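Side-chain contacts in oxidoreductase, 2OG-Fe oxygenase family protein, putative, expressed (Oryza sativa subsp. japonica, PDB 5XOI), which probably acts as an iron(II)- and 2-oxoglutarate-dependent dioxygenase of the AlkB family, here represented by its oxygenase domain: residues 20-23 and 24-28; 28-31 and 32-35; 95-98 and 99-103. One frame throughout, in Å; residues are numbered along the deposited sequence.

Interaction 1. Residues 20-23 and 24-28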
ATOM      1  N   LEU A  20       7.752  -6.118   8.362  1.00 17.38           N
ATOM      2  CA  LEU A  20       8.982  -5.882   7.606  1.00 13.50           C
ATOM      3  C   LEU A  20      10.214  -5.925   8.515  1.00 20.34           C
ATOM      4  O   LEU A  20      10.295  -5.185   9.498  1.00 23.58           O
ATOM      5  CB  LEU A  20       8.904  -4.527   6.897  1.00 16.52           C
ATOM      6  CG  LEU A  20       7.764  -4.394   5.885  1.00 13.64           C
ATOM      7  CD1 LEU A  20       7.718  -2.982   5.266  1.00 19.27           C
ATOM      8  CD2 LEU A  20       7.910  -5.436   4.796  1.00 16.48           C
ATOM      9  N   LYS A  21      11.189  -6.769   8.160  1.00 21.58           N
ATOM     10  CA  LYS A  21      12.409  -6.884   8.954  1.00 28.92           C
ATOM     11  C   LYS A  21      13.227  -5.597   8.881  1.00 27.46           C
ATOM     12  O   LYS A  21      13.055  -4.772   7.983  1.00 19.49           O
ATOM     13  CB  LYS A  21      13.284  -8.044   8.469  1.00 32.24           C
ATOM     14  CG  LYS A  21      12.662  -9.424   8.549  1.00 35.51           C
ATOM     15  CD  LYS A  21      13.747 -10.471   8.333  1.00 47.25           C
ATOM     16  CE  LYS A  21      13.296 -11.563   7.386  1.00 52.98           C
ATOM     17  NZ  LYS A  21      11.970 -12.107   7.793  1.00 56.80           N
ATOM     18  N   HIS A  22      14.144  -5.453   9.843  1.00 25.98           N
ATOM     19  CA  HIS A  22      15.027  -4.289   9.934  1.00 22.45           C
ATOM     20  C   HIS A  22      15.701  -3.984   8.603  1.00 22.62           C
ATOM     21  O   HIS A  22      15.558  -2.883   8.044  1.00 20.34           O
ATOM     22  CB  HIS A  22      16.084  -4.552  11.025  1.00 21.72           C
ATOM     23  CG  HIS A  22      17.164  -3.509  11.118  1.00 24.76           C
ATOM     24  ND1 HIS A  22      17.433  -2.821  12.284  1.00 29.96           N
ATOM     25  CD2 HIS A  22      18.066  -3.067  10.209  1.00 29.38           C
ATOM     26  CE1 HIS A  22      18.438  -1.985  12.081  1.00 27.55           C
ATOM     27  NE2 HIS A  22      18.835  -2.109  10.828  1.00 29.07           N
ATOM     28  N   ASP A  23      16.485  -4.943   8.102  1.00 18.88           N
ATOM     29  CA  ASP A  23      17.290  -4.683   6.915  1.00 24.98           C
ATOM     30  C   ASP A  23      16.413  -4.528   5.681  1.00 21.79           C
ATOM     31  O   ASP A  23      16.803  -3.844   4.730  1.00 25.09           O
ATOM     32  CB  ASP A  23      18.315  -5.806   6.712  1.00 29.20           C
ATOM     33  CG  ASP A  23      19.599  -5.586   7.513  1.00 28.35           C
ATOM     34  OD1 ASP A  23      19.847  -4.446   7.959  1.00 29.31           O
ATOM     35  OD2 ASP A  23      20.373  -6.555   7.690  1.00 31.09           O
ATOM     36  N   ASP A  24      15.233  -5.151   5.684  1.00 25.38           N
ATOM     37  CA  ASP A  24      14.320  -5.009   4.557  1.00 20.06           C
ATOM     38  C   ASP A  24      13.748  -3.603   4.480  1.00 22.67           C
ATOM     39  O   ASP A  24      13.606  -3.058   3.382  1.00 21.83           O
ATOM     40  CB  ASP A  24      13.194  -6.030   4.649  1.00 23.40           C
ATOM     41  CG  ASP A  24      13.690  -7.438   4.441  1.00 30.00           C
ATOM     42  OD1 ASP A  24      14.748  -7.591   3.787  1.00 33.45           O
ATOM     43  OD2 ASP A  24      13.033  -8.376   4.926  1.00 32.00           O
ATOM     44  N   GLN A  25      13.391  -3.011   5.626  1.00 20.26           N
ATOM     45  CA  GLN A  25      12.925  -1.624   5.626  1.00 22.31           C
ATOM     46  C   GLN A  25      14.009  -0.696   5.097  1.00 19.57           C
ATOM     47  O   GLN A  25      13.750   0.188   4.271  1.00 19.81           O
ATOM     48  CB  GLN A  25      12.505  -1.203   7.037  1.00 18.87           C
ATOM     49  CG  GLN A  25      11.212  -1.824   7.534  1.00 21.47           C
ATOM     50  CD  GLN A  25      10.729  -1.194   8.826  1.00 28.16           C
ATOM     51  OE1 GLN A  25      10.506   0.020   8.900  1.00 24.86           O
ATOM     52  NE2 GLN A  25      10.563  -2.016   9.859  1.00 27.03           N
ATOM     53  N   VAL A  26      15.242  -0.883   5.564  1.00 17.76           N
ATOM     54  CA  VAL A  26      16.332  -0.057   5.057  1.00 22.06           C
ATOM     55  C   VAL A  26      16.504  -0.270   3.562  1.00 20.41           C
ATOM     56  O   VAL A  26      16.663   0.687   2.795  1.00 20.80           O
ATOM     57  CB  VAL A  26      17.628  -0.356   5.824  1.00 21.00           C
ATOM     58  CG1 VAL A  26      18.780   0.462   5.245  1.00 22.36           C
ATOM     59  CG2 VAL A  26      17.425  -0.064   7.293  1.00 16.45           C
ATOM     60  N   ASP A  27      16.457  -1.530   3.127  1.00 18.85           N
ATOM     61  CA  ASP A  27      16.646  -1.841   1.717  1.00 23.97           C
ATOM     62  C   ASP A  27      15.528  -1.244   0.874  1.00 15.71           C
ATOM     63  O   ASP A  27      15.775  -0.752  -0.232  1.00 22.34           O
ATOM     64  CB  ASP A  27      16.712  -3.358   1.534  1.00 25.91           C
ATOM     65  CG  ASP A  27      17.011  -3.769   0.109  1.00 32.44           C
ATOM     66  OD1 ASP A  27      17.896  -3.161  -0.526  1.00 37.00           O
ATOM     67  OD2 ASP A  27      16.369  -4.728  -0.368  1.00 37.22           O
ATOM     68  N   ILE A  28      14.296  -1.274   1.392  1.00 16.91           N
ATOM     69  CA  ILE A  28      13.159  -0.747   0.643  1.00 19.60           C
ATOM     70  C   ILE A  28      13.302   0.759   0.464  1.00 20.48           C
ATOM     71  O   ILE A  28      13.102   1.284  -0.634  1.00 19.14           O
ATOM     72  CB  ILE A  28      11.832  -1.112   1.332  1.00 18.18           C
ATOM     73  CG1 ILE A  28      11.531  -2.604   1.165  1.00 21.43           C
ATOM     74  CG2 ILE A  28      10.687  -0.291   0.746  1.00 21.24           C
ATOM     75  CD1 ILE A  28      10.558  -3.136   2.192  1.00 23.71           C
TER
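Gln-25 reaches back across the first turn of helix 22-37 to the loop that leads into it: its NE2 donates to Leu-20 O at 3.2 Å, with an N-H...O angle of 157°. The donor stands above the carbonyl plane, 42° out of it, and not on a lone pair. Having CG beside the backbone N (chi1 -72°) and an extended chain beyond it brings the amide back over the loop; its other end, OE1, bonds to Ser-184 OG, so both ends of the buried amide are engaged and its rotation is fixed.

Lys-21 occupies the N-cap position, and its carbonyl O takes the N-H of Gln-25 at 3.0 Å, starting the i to i+4 pattern that Val-26 and Asp-27 continue to His-22 and Asp-23. Lys-21 and Asp-24 run side by side, and Lys-21 CB lies 3.6 Å from Asp-24 OD2. Lys-21 NZ remains 4.8 Å from Asp-24 OD2, so any attraction would be at most long-range, without a salt bridge.

Farther out, the imidazole of His-22 approaches Val-26 obliquely, stacks with Trp-212 and bonds through NE2 to Glu-216 of helix 211-217. On the buried side, Leu-20 and Ile-28 both rest on Phe-158 of strand 155-161; they cross at about a right angle, with Leu-20 CD1 4.2 Å from Ile-28 CD1.

Interaction 2. Residues 28-31 and 32-35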
ATOM      1  N   ILE A  28      14.296  -1.274   1.392  1.00 16.91           N
ATOM      2  CA  ILE A  28      13.159  -0.747   0.643  1.00 19.60           C
ATOM      3  C   ILE A  28      13.302   0.759   0.464  1.00 20.48           C
ATOM      4  O   ILE A  28      13.102   1.284  -0.634  1.00 19.14           O
ATOM      5  CB  ILE A  28      11.832  -1.112   1.332  1.00 18.18           C
ATOM      6  CG1 ILE A  28      11.531  -2.604   1.165  1.00 21.43           C
ATOM      7  CG2 ILE A  28      10.687  -0.291   0.746  1.00 21.24           C
ATOM      8  CD1 ILE A  28      10.558  -3.136   2.192  1.00 23.71           C
ATOM      9  N   ILE A  29      13.673   1.467   1.538  1.00 19.22           N
ATOM     10  CA  ILE A  29      13.897   2.910   1.454  1.00 18.41           C
ATOM     11  C   ILE A  29      15.016   3.216   0.471  1.00 21.77           C
ATOM     12  O   ILE A  29      14.883   4.084  -0.397  1.00 16.40           O
ATOM     13  CB  ILE A  29      14.220   3.496   2.843  1.00 15.61           C
ATOM     14  CG1 ILE A  29      13.057   3.293   3.827  1.00 21.04           C
ATOM     15  CG2 ILE A  29      14.627   4.983   2.712  1.00 15.95           C
ATOM     16  CD1 ILE A  29      11.817   4.086   3.496  1.00 29.89           C
ATOM     17  N   ARG A  30      16.150   2.517   0.603  1.00 17.23           N
ATOM     18  CA  ARG A  30      17.288   2.819  -0.259  1.00 19.58           C
ATOM     19  C   ARG A  30      16.949   2.583  -1.730  1.00 19.21           C
ATOM     20  O   ARG A  30      17.285   3.409  -2.585  1.00 23.80           O
ATOM     21  CB  ARG A  30      18.501   1.994   0.178  1.00 23.08           C
ATOM     22  CG  ARG A  30      19.173   2.546   1.432  1.00 23.21           C
ATOM     23  CD  ARG A  30      20.421   1.741   1.798  1.00 29.03           C
ATOM     24  NE  ARG A  30      21.093   2.270   2.983  1.00 31.95           N
ATOM     25  CZ  ARG A  30      21.828   1.530   3.809  1.00 39.40           C
ATOM     26  NH1 ARG A  30      21.976   0.229   3.585  1.00 32.61           N
ATOM     27  NH2 ARG A  30      22.408   2.084   4.865  1.00 44.66           N
ATOM     28  N   ARG A  31      16.250   1.487  -2.044  1.00 22.57           N
ATOM     29  CA  ARG A  31      15.861   1.244  -3.436  1.00 21.36           C
ATOM     30  C   ARG A  31      14.904   2.316  -3.946  1.00 21.50           C
ATOM     31  O   ARG A  31      15.027   2.777  -5.085  1.00 21.45           O
ATOM     32  CB  ARG A  31      15.222  -0.133  -3.583  1.00 24.03           C
ATOM     33  CG  ARG A  31      16.196  -1.292  -3.458  1.00 30.31           C
ATOM     34  CD  ARG A  31      15.437  -2.604  -3.449  1.00 35.00           C
ATOM     35  NE  ARG A  31      16.311  -3.760  -3.276  1.00 40.25           N
ATOM     36  CZ  ARG A  31      16.740  -4.518  -4.278  1.00 40.46           C
ATOM     37  NH1 ARG A  31      16.381  -4.237  -5.525  1.00 39.02           N
ATOM     38  NH2 ARG A  31      17.527  -5.555  -4.033  1.00 48.19           N
ATOM     39  N   CYS A  32      13.943   2.724  -3.114  1.00 18.77           N
ATOM     40  CA  CYS A  32      12.986   3.743  -3.528  1.00 16.64           C
ATOM     41  C   CYS A  32      13.629   5.123  -3.616  1.00 22.89           C
ATOM     42  O   CYS A  32      13.227   5.943  -4.449  1.00 22.72           O
ATOM     43  CB  CYS A  32      11.807   3.752  -2.553  1.00 14.75           C
ATOM     44  SG  CYS A  32      10.680   2.373  -2.700  1.00 21.05           S
ATOM     45  N   GLN A  33      14.636   5.399  -2.781  1.00 20.92           N
ATOM     46  CA  GLN A  33      15.357   6.663  -2.912  1.00 21.34           C
ATOM     47  C   GLN A  33      16.047   6.761  -4.266  1.00 24.00           C
ATOM     48  O   GLN A  33      16.008   7.809  -4.920  1.00 25.41           O
ATOM     49  CB  GLN A  33      16.381   6.807  -1.785  1.00 20.44           C
ATOM     50  CG  GLN A  33      15.772   7.150  -0.452  1.00 19.18           C
ATOM     51  CD  GLN A  33      16.779   7.085   0.668  1.00 23.93           C
ATOM     52  OE1 GLN A  33      17.747   6.321   0.603  1.00 24.74           O
ATOM     53  NE2 GLN A  33      16.555   7.872   1.710  1.00 22.23           N
ATOM     54  N   LYS A  34      16.661   5.669  -4.711  1.00 20.25           N
ATOM     55  CA  LYS A  34      17.411   5.686  -5.960  1.00 23.76           C
ATOM     56  C   LYS A  34      16.486   5.641  -7.172  1.00 23.52           C
ATOM     57  O   LYS A  34      16.665   6.410  -8.120  1.00 27.89           O
ATOM     58  CB  LYS A  34      18.391   4.513  -5.987  1.00 27.94           C
ATOM     59  CG  LYS A  34      19.403   4.590  -7.108  1.00 32.75           C
ATOM     60  CD  LYS A  34      20.494   3.556  -6.911  1.00 34.13           C
ATOM     61  CE  LYS A  34      21.373   3.461  -8.141  1.00 37.95           C
ATOM     62  NZ  LYS A  34      22.113   4.727  -8.433  1.00 37.69           N
ATOM     63  N   LEU A  35      15.505   4.734  -7.168  1.00 25.64           N
ATOM     64  CA  LEU A  35      14.513   4.712  -8.240  1.00 25.54           C
ATOM     65  C   LEU A  35      13.721   6.010  -8.290  1.00 27.53           C
ATOM     66  O   LEU A  35      13.325   6.456  -9.377  1.00 21.73           O
ATOM     67  CB  LEU A  35      13.569   3.525  -8.058  1.00 24.85           C
ATOM     68  CG  LEU A  35      14.156   2.110  -8.090  1.00 27.06           C
ATOM     69  CD1 LEU A  35      13.043   1.100  -8.130  1.00 30.14           C
ATOM     70  CD2 LEU A  35      15.075   1.922  -9.292  1.00 32.38           C
TER
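This is a local contact between successive turns of helix 22-37, in which Gln-33 packs against Ile-29 and Arg-30 while Cys-32 settles beside Ile-28, on a helix laid over the sheet of the 2OG-Fe(II) oxygenase fold. Four i to i+4 backbone bonds set the spacing; the one from Gln-33 N to Ile-29 O is 2.7 Å long.

The amide of Gln-33 meets two residues of the preceding turn. With CG beside its own backbone N (chi1 -75°) and the chain extended beyond it, the group is sent back along the helix, where NE2 lies 3.6 Å from the methyl CG2 of Ile-29 and CD is equally near. OE1 turns instead to the backbone of Arg-30, 3.6 Å from CA, and meets the CG methylene of that arginine at 4.1 Å. The touch is through this aliphatic part alone, for Arg-30 CZ stands 8.1 Å from Gln-33 CD. NE2 donates to Ala-217 O, which anchors the amide at the end of helix 211-217.

On the inner face, Cys-32 SG makes a loose apolar approach to Ile-28 CG2 at 4.4 Å, and the same sulfur lies 3.4 Å from Ile-28 O. Arg-31 NE forms a salt bridge with Asp-27 OD2, one turn earlier.

Ile-28 and Cys-32 rest on Leu-226 of strand 223-229, Ile-29 and Cys-32 on Leu-224 of the same strand, and Ile-28 and Arg-31 also meet Phe-89 of helix 87-106.

Interaction 3. Residues 95-98 and 99-103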
ATOM      1  N   ASP A  95       5.041 -13.617   1.118  1.00 17.34           N
ATOM      2  CA  ASP A  95       5.186 -14.035   2.513  1.00 18.43           C
ATOM      3  C   ASP A  95       4.078 -13.447   3.382  1.00 20.44           C
ATOM      4  O   ASP A  95       3.554 -14.121   4.281  1.00 17.71           O
ATOM      5  CB  ASP A  95       6.553 -13.603   3.059  1.00 18.25           C
ATOM      6  CG  ASP A  95       7.707 -14.428   2.503  1.00 27.23           C
ATOM      7  OD1 ASP A  95       7.469 -15.465   1.855  1.00 26.48           O
ATOM      8  OD2 ASP A  95       8.867 -14.024   2.720  1.00 29.44           O
ATOM      9  N   ALA A  96       3.725 -12.179   3.143  1.00 16.83           N
ATOM     10  CA  ALA A  96       2.669 -11.537   3.921  1.00 18.51           C
ATOM     11  C   ALA A  96       1.329 -12.225   3.705  1.00 17.09           C
ATOM     12  O   ALA A  96       0.565 -12.430   4.657  1.00 18.46           O
ATOM     13  CB  ALA A  96       2.578 -10.054   3.549  1.00 18.74           C
ATOM     14  N   ILE A  97       1.029 -12.585   2.457  1.00 15.65           N
ATOM     15  CA  ILE A  97      -0.191 -13.329   2.162  1.00 17.18           C
ATOM     16  C   ILE A  97      -0.154 -14.691   2.838  1.00 16.07           C
ATOM     17  O   ILE A  97      -1.130 -15.117   3.464  1.00 20.92           O
ATOM     18  CB  ILE A  97      -0.382 -13.449   0.642  1.00 15.92           C
ATOM     19  CG1 ILE A  97      -0.612 -12.056   0.047  1.00 16.74           C
ATOM     20  CG2 ILE A  97      -1.570 -14.338   0.323  1.00 20.44           C
ATOM     21  CD1 ILE A  97      -0.588 -12.049  -1.455  1.00 16.80           C
ATOM     22  N   GLN A  98       0.972 -15.395   2.717  1.00 15.23           N
ATOM     23  CA  GLN A  98       1.097 -16.697   3.367  1.00 17.04           C
ATOM     24  C   GLN A  98       0.895 -16.582   4.874  1.00 19.60           C
ATOM     25  O   GLN A  98       0.183 -17.391   5.484  1.00 17.99           O
ATOM     26  CB  GLN A  98       2.465 -17.305   3.055  1.00 23.80           C
ATOM     27  CG  GLN A  98       2.538 -18.059   1.741  1.00 31.91           C
ATOM     28  CD  GLN A  98       3.784 -18.935   1.643  1.00 46.34           C
ATOM     29  OE1 GLN A  98       4.792 -18.679   2.308  1.00 49.92           O
ATOM     30  NE2 GLN A  98       3.709 -19.986   0.828  1.00 52.38           N
ATOM     31  N   ALA A  99       1.510 -15.575   5.498  1.00 16.16           N
ATOM     32  CA  ALA A  99       1.344 -15.400   6.935  1.00 16.44           C
ATOM     33  C   ALA A  99      -0.097 -15.064   7.283  1.00 17.22           C
ATOM     34  O   ALA A  99      -0.640 -15.571   8.274  1.00 16.89           O
ATOM     35  CB  ALA A  99       2.289 -14.309   7.452  1.00 18.55           C
ATOM     36  N   SER A 100      -0.734 -14.212   6.478  1.00 15.94           N
ATOM     37  CA  SER A 100      -2.134 -13.877   6.721  1.00 18.67           C
ATOM     38  C   SER A 100      -3.023 -15.112   6.628  1.00 17.85           C
ATOM     39  O   SER A 100      -3.919 -15.310   7.455  1.00 15.94           O
ATOM     40  CB  SER A 100      -2.593 -12.815   5.727  1.00 20.64           C
ATOM     41  OG  SER A 100      -1.916 -11.596   5.950  1.00 19.93           O
ATOM     42  N   ASN A 101      -2.818 -15.936   5.599  1.00 16.30           N
ATOM     43  CA  ASN A 101      -3.684 -17.094   5.429  1.00 15.92           C
ATOM     44  C   ASN A 101      -3.490 -18.105   6.544  1.00 18.32           C
ATOM     45  O   ASN A 101      -4.443 -18.782   6.930  1.00 17.02           O
ATOM     46  CB  ASN A 101      -3.443 -17.732   4.065  1.00 16.21           C
ATOM     47  CG  ASN A 101      -4.181 -16.997   2.968  1.00 18.69           C
ATOM     48  OD1 ASN A 101      -5.077 -16.207   3.261  1.00 20.19           O
ATOM     49  ND2 ASN A 101      -3.800 -17.228   1.710  1.00 18.21           N
ATOM     50  N   GLU A 102      -2.278 -18.207   7.084  1.00 19.27           N
ATOM     51  CA  GLU A 102      -2.061 -19.067   8.239  1.00 18.80           C
ATOM     52  C   GLU A 102      -2.796 -18.522   9.455  1.00 18.86           C
ATOM     53  O   GLU A 102      -3.417 -19.282  10.206  1.00 18.67           O
ATOM     54  CB  GLU A 102      -0.565 -19.197   8.522  1.00 22.95           C
ATOM     55  CG  GLU A 102      -0.243 -20.018   9.767  1.00 20.57           C
ATOM     56  CD  GLU A 102      -0.614 -21.476   9.612  1.00 22.58           C
ATOM     57  OE1 GLU A 102      -0.776 -21.930   8.455  1.00 21.21           O
ATOM     58  OE2 GLU A 102      -0.741 -22.169  10.653  1.00 22.31           O
ATOM     59  N   PHE A 103      -2.741 -17.204   9.653  1.00 16.02           N
ATOM     60  CA  PHE A 103      -3.505 -16.568  10.719  1.00 16.31           C
ATOM     61  C   PHE A 103      -4.998 -16.840  10.557  1.00 18.80           C
ATOM     62  O   PHE A 103      -5.675 -17.226  11.514  1.00 20.08           O
ATOM     63  CB  PHE A 103      -3.194 -15.068  10.703  1.00 15.39           C
ATOM     64  CG  PHE A 103      -4.089 -14.229  11.559  1.00 18.82           C
ATOM     65  CD1 PHE A 103      -4.033 -14.317  12.936  1.00 18.93           C
ATOM     66  CD2 PHE A 103      -4.935 -13.293  10.983  1.00 22.10           C
ATOM     67  CE1 PHE A 103      -4.834 -13.515  13.736  1.00 22.05           C
ATOM     68  CE2 PHE A 103      -5.746 -12.489  11.770  1.00 22.34           C
ATOM     69  CZ  PHE A 103      -5.695 -12.601  13.155  1.00 21.64           C
TER
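Helix 87-106, which packs against a sheet of the double-stranded beta-helix (jelly-roll) core of these dioxygenases, carries a serine side-chain-to-backbone bond at this turn. Ser-100 OG donates to Ala-96 O at 2.9 Å, and Ser-100 N donates to the same oxygen, also at 2.9 Å. The two donors approach from opposite faces of the carbonyl plane, the hydroxyl tilted 34° and the N-H 27° from it, so one acceptor is gripped twice. A chi1 of -66° sets OG beside the backbone N and turns it back over the preceding turn. This satisfies a buried hydroxyl among apolar neighbours: Ser-100 touches Val-14, Leu-16 and Ile-189 of strands 13-16 and 187-190, and Ala-96 rests on Val-187 and Ile-189.

Next along the helix, Asn-101 N bonds to Ile-97 O at 2.8 Å. The two side chains lie alongside each other, pointing the same way, while the polar end of Asn-101 is held by a bond from Leu-117 N to its OD1. Ala-99 CB comes within 3.4 Å of Asp-95 O and also touches Phe-19. Beside the amide of Asn-101, the methyl CG2 of Ile-97 stands 3.9 Å from ND2.

In the fold
Interaction 1 covers the entry and first turns of helix 22-37, and interaction 2 continues it; they share Ile-28, with centres 11 Å apart. Interaction 3 belongs to helix 87-106; its centre is 19 Å from that of interaction 1 and 25 Å from that of interaction 2, and neither touches it, the nearest atoms being about 6 Å and about 11 Å away. Both helices pack on the seven-stranded sheet. None of the contacts includes a ligand of the manganese ion bound by His-139, Asp-141 and His-199. The side chain of Ile-29 lies about 9 Å from that of Arg-223, and that of Ile-97 about 10 Å from that of Arg-229; both arginines bind 2-oxoglutarate, absent from this model.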